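Local atomic coordinates of agrobacterium tumefaciens DPS (Agrobacterium tumefaciens, PDB entry 1O9R), a protein that protects DNA from oxidative damage without binding it, by oxidising intracellular iron(II) with hydrogen peroxide and storing the iron(III) mineral inside a hollow twelve-subunit shell. Residues I69-R72 with V73-G77; A131-P134 with T135-D138. All coordinates share one frame; numbering follows the deposited sequence.

The two contacts illustrate how helix ends in a ferritin-like bundle can brace each other. Contact 1 closes the C-terminal end of helix 48-75; contact 2 opens helix 134-156, and their centres lie about 12 Å apart. R72 joins them: its NE makes a probable hydrogen bond of 2.8 Å to T136 OG1, and its NH2 forms a salt bridge of 3.1 Å with D133 OD1. Contact 1 is wholly buried and includes E71, an iron ligand; contact 2 is mostly buried, with P134 and D138 partly exposed. The first combines a guanidinium-amide bond with leucine packing, the second an aspartate cap. Both touch the second subunit.

Contact 1: I69-R72 with V73-G77; sequences IAER and VVQLG
R72 carries its CG trans to the backbone nitrogen (chi1 -171°) and then bends at chi2 (58°), which swings the guanidinium forward along helix 48-75 toward Q75 and L76. Q75, with its chain extended beyond CG, crosses that arm at about a right angle. NH1 of R72 donates to Q75 OE1 over 3.1 Å, and the bond is nearly straight (165°). It lies in the plane of the amide carbonyl and close to the guanidinium plane. L76 packs from another direction: its CD2 sits over the centre of one guanidinium face, 4.0 Å from R72 CZ. The apolar methyl and the polar amide thus use different surfaces of the same group.

The i to i+4 backbone bonds run on to the end of the helix, among them Q75 N to E71 O at 2.9 Å. A Schellman motif then ends it: G77, at positive phi, is the C-prime residue, and G77 N reaches V74 O.

E71 is an established iron ligand beside a bound iron(III) ion, consistent with the di-nuclear ferroxidase centres between two-fold-related subunits; K149 of the second subunit is its salt-bridge partner. R72 NH1 also forms a salt bridge with D148 OD1 of that subunit. With Q75 and D148 at NH1, D133 at NH2 and T136 OG1 at NE, the rotation of this buried guanidinium is probably fixed.

Contact 2: A131-P134 with T135-D138; sequences AGDP and TTAD
D133 is the N-cap of helix 134-156, the last helix of the ferritin-like bundle, and it caps the first turn through T136. Just before it, G132 closes helix 103-130 in a Schellman motif, so the chain passes from one helix to the next within very few residues.

The side-chain bonds come first. D133 projects its CG trans to the backbone nitrogen (chi1 -175°), which brings the carboxylate to the first-turn amide of T136. T136 N donates to D133 OD1 at 3.1 Å along an almost straight path (167°), but it approaches from well above the carboxylate plane. The second oxygen is used as well: T136 OG1 donates to D133 OD2 across 2.5 Å, a very short separation whose exact value is doubtful. T136 thus meets both carboxylate oxygens, one with its amide and one with its hydroxyl. R72 completes the cluster, its NH2 in a salt bridge with D133 OD1 and its NE hydrogen-bonded to T136 OG1. Together the arginine and the helix N-terminus would probably favour the charged carboxylate.

Backbone bonds take over next. A137 N donates to D133 O at 3.0 Å, and D138 N to P134 O at 2.9 Å. Proline fits the first helical position because amides there have no carbonyl one turn earlier in the helix to bond, and a nitrogen without a hydrogen costs nothing.

Van der Waals contacts are few: A137 CB lies 3.6 Å from D133 O and T135 CB 3.7 Å from D133 OD1.

The polar ends of T135 and D138 face the second subunit: T135 OG1 shares a hydrogen bond with OG of S144 of that chain, and D138 OD1 forms a salt bridge with NH1 of its R145.

Contact 1: I69-R72 with V73-G77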
loop_
_atom_site.group_PDB
_atom_site.type_symbol
_atom_site.label_atom_id
_atom_site.label_comp_id
_atom_site.label_asym_id
_atom_site.label_seq_id
_atom_site.Cartn_x
_atom_site.Cartn_y
_atom_site.Cartn_z
ATOM N N ILE A 69 -1.779 8.131 -27.452
ATOM C CA ILE A 69 -1.892 8.546 -28.873
ATOM C C ILE A 69 -0.777 7.939 -29.673
ATOM O O ILE A 69 -1.068 7.395 -30.784
ATOM C CB ILE A 69 -1.877 10.100 -28.868
ATOM C CG1 ILE A 69 -3.221 10.629 -28.369
ATOM C CG2 ILE A 69 -1.564 10.669 -30.251
ATOM C CD1 ILE A 69 -3.219 12.138 -27.993
ATOM N N ALA A 70 0.478 7.974 -29.215
ATOM C CA ALA A 70 1.566 7.400 -29.976
ATOM C C ALA A 70 1.384 5.911 -30.185
ATOM O O ALA A 70 1.698 5.379 -31.253
ATOM C CB ALA A 70 2.875 7.694 -29.218
ATOM N N GLU A 71 1.002 5.210 -29.093
ATOM C CA GLU A 71 0.808 3.753 -29.240
ATOM C C GLU A 71 -0.288 3.466 -30.273
ATOM O O GLU A 71 -0.127 2.425 -30.961
ATOM C CB GLU A 71 0.409 3.140 -27.889
ATOM C CG GLU A 71 1.460 3.237 -26.776
ATOM C CD GLU A 71 0.880 2.633 -25.472
ATOM O OE1 GLU A 71 -0.320 2.377 -25.310
ATOM O OE2 GLU A 71 1.679 2.646 -24.521
ATOM N N ARG A 72 -1.308 4.293 -30.350
ATOM C CA ARG A 72 -2.360 4.019 -31.369
ATOM C C ARG A 72 -1.802 4.165 -32.755
ATOM O O ARG A 72 -2.261 3.349 -33.583
ATOM C CB ARG A 72 -3.526 4.982 -31.097
ATOM C CG ARG A 72 -4.769 4.672 -31.940
ATOM C CD ARG A 72 -5.245 3.203 -31.680
ATOM N NE ARG A 72 -6.504 3.066 -32.450
ATOM C CZ ARG A 72 -7.027 1.844 -32.644
ATOM N NH1 ARG A 72 -6.467 0.752 -32.162
ATOM N NH2 ARG A 72 -8.196 1.738 -33.327
ATOM N N VAL A 73 -0.916 5.140 -33.010
ATOM C CA VAL A 73 -0.321 5.212 -34.352
ATOM C C VAL A 73 0.283 3.878 -34.679
ATOM O O VAL A 73 0.159 3.337 -35.829
ATOM C CB VAL A 73 0.775 6.291 -34.319
ATOM C CG1 VAL A 73 1.612 6.184 -35.617
ATOM C CG2 VAL A 73 0.190 7.678 -34.136
ATOM N N VAL A 74 1.092 3.302 -33.792
ATOM C CA VAL A 74 1.809 2.067 -34.120
ATOM C C VAL A 74 0.890 0.878 -34.242
ATOM O O VAL A 74 1.129 -0.019 -35.063
ATOM C CB VAL A 74 2.952 1.830 -33.096
ATOM C CG1 VAL A 74 3.909 3.064 -33.200
ATOM C CG2 VAL A 74 2.667 1.763 -31.641
ATOM N N GLN A 75 -0.162 0.842 -33.424
ATOM C CA GLN A 75 -1.157 -0.212 -33.535
ATOM C C GLN A 75 -1.731 -0.239 -34.955
ATOM O O GLN A 75 -2.085 -1.337 -35.404
ATOM C CB GLN A 75 -2.315 0.017 -32.551
ATOM C CG GLN A 75 -1.883 -0.299 -31.104
ATOM C CD GLN A 75 -2.820 0.342 -30.117
ATOM O OE1 GLN A 75 -4.013 0.456 -30.318
ATOM N NE2 GLN A 75 -2.262 0.876 -29.012
ATOM N N LEU A 76 -1.899 0.903 -35.573
ATOM C CA LEU A 76 -2.475 0.990 -36.931
ATOM C C LEU A 76 -1.400 0.775 -37.969
ATOM O O LEU A 76 -1.791 0.987 -39.152
ATOM C CB LEU A 76 -3.262 2.275 -37.045
ATOM C CG LEU A 76 -4.433 2.426 -36.066
ATOM C CD1 LEU A 76 -5.095 3.781 -36.299
ATOM C CD2 LEU A 76 -5.425 1.277 -36.215
ATOM N N GLY A 77 -0.174 0.427 -37.650
ATOM C CA GLY A 77 0.841 0.136 -38.672
ATOM C C GLY A 77 1.686 1.357 -38.976
ATOM O O GLY A 77 2.482 1.266 -39.930
#

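Contact 2: A131-P134 with T135-D138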
loop_
_atom_site.group_PDB
_atom_site.type_symbol
_atom_site.label_atom_id
_atom_site.label_comp_id
_atom_site.label_asym_id
_atom_site.label_seq_id
_atom_site.Cartn_x
_atom_site.Cartn_y
_atom_site.Cartn_z
ATOM N N ALA A 131 -13.884 9.044 -39.680
ATOM C CA ALA A 131 -13.080 8.048 -40.400
ATOM C C ALA A 131 -13.535 6.636 -40.063
ATOM O O ALA A 131 -13.036 5.702 -40.742
ATOM C CB ALA A 131 -11.594 8.234 -40.102
ATOM N N GLY A 132 -14.465 6.382 -39.153
ATOM C CA GLY A 132 -14.913 5.037 -38.869
ATOM C C GLY A 132 -14.050 4.337 -37.824
ATOM O O GLY A 132 -14.016 3.108 -37.748
ATOM N N ASP A 133 -13.408 5.138 -36.958
ATOM C CA ASP A 133 -12.509 4.537 -35.938
ATOM C C ASP A 133 -12.947 4.970 -34.548
ATOM O O ASP A 133 -12.318 5.892 -33.911
ATOM C CB ASP A 133 -11.075 4.943 -36.264
ATOM C CG ASP A 133 -10.039 4.276 -35.358
ATOM O OD1 ASP A 133 -10.463 3.518 -34.455
ATOM O OD2 ASP A 133 -8.837 4.537 -35.593
ATOM N N PRO A 134 -13.982 4.428 -33.981
ATOM C CA PRO A 134 -14.425 4.810 -32.647
ATOM C C PRO A 134 -13.395 4.432 -31.593
ATOM O O PRO A 134 -13.442 5.093 -30.529
ATOM C CB PRO A 134 -15.754 4.086 -32.433
ATOM C CG PRO A 134 -15.946 3.217 -33.589
ATOM C CD PRO A 134 -14.894 3.439 -34.617
ATOM N N THR A 135 -12.525 3.465 -31.778
ATOM C CA THR A 135 -11.504 3.139 -30.784
ATOM C C THR A 135 -10.543 4.300 -30.612
ATOM O O THR A 135 -10.235 4.793 -29.515
ATOM C CB THR A 135 -10.801 1.845 -31.124
ATOM O OG1 THR A 135 -11.857 0.845 -31.072
ATOM C CG2 THR A 135 -9.692 1.491 -30.154
ATOM N N THR A 136 -10.080 4.862 -31.736
ATOM C CA THR A 136 -9.206 6.006 -31.689
ATOM C C THR A 136 -10.002 7.209 -31.190
ATOM O O THR A 136 -9.521 8.013 -30.395
ATOM C CB THR A 136 -8.669 6.385 -33.087
ATOM O OG1 THR A 136 -7.829 5.323 -33.460
ATOM C CG2 THR A 136 -7.934 7.745 -33.004
ATOM N N ALA A 137 -11.276 7.376 -31.580
ATOM C CA ALA A 137 -12.047 8.508 -31.072
ATOM C C ALA A 137 -12.157 8.417 -29.539
ATOM O O ALA A 137 -12.140 9.474 -28.908
ATOM C CB ALA A 137 -13.455 8.567 -31.717
ATOM N N ASP A 138 -12.245 7.214 -28.975
ATOM C CA ASP A 138 -12.325 7.112 -27.514
ATOM C C ASP A 138 -11.025 7.534 -26.856
ATOM O O ASP A 138 -11.086 8.158 -25.776
ATOM C CB ASP A 138 -12.603 5.624 -27.226
ATOM C CG ASP A 138 -12.857 5.407 -25.724
ATOM O OD1 ASP A 138 -12.005 4.781 -25.058
ATOM O OD2 ASP A 138 -13.892 5.887 -25.253
#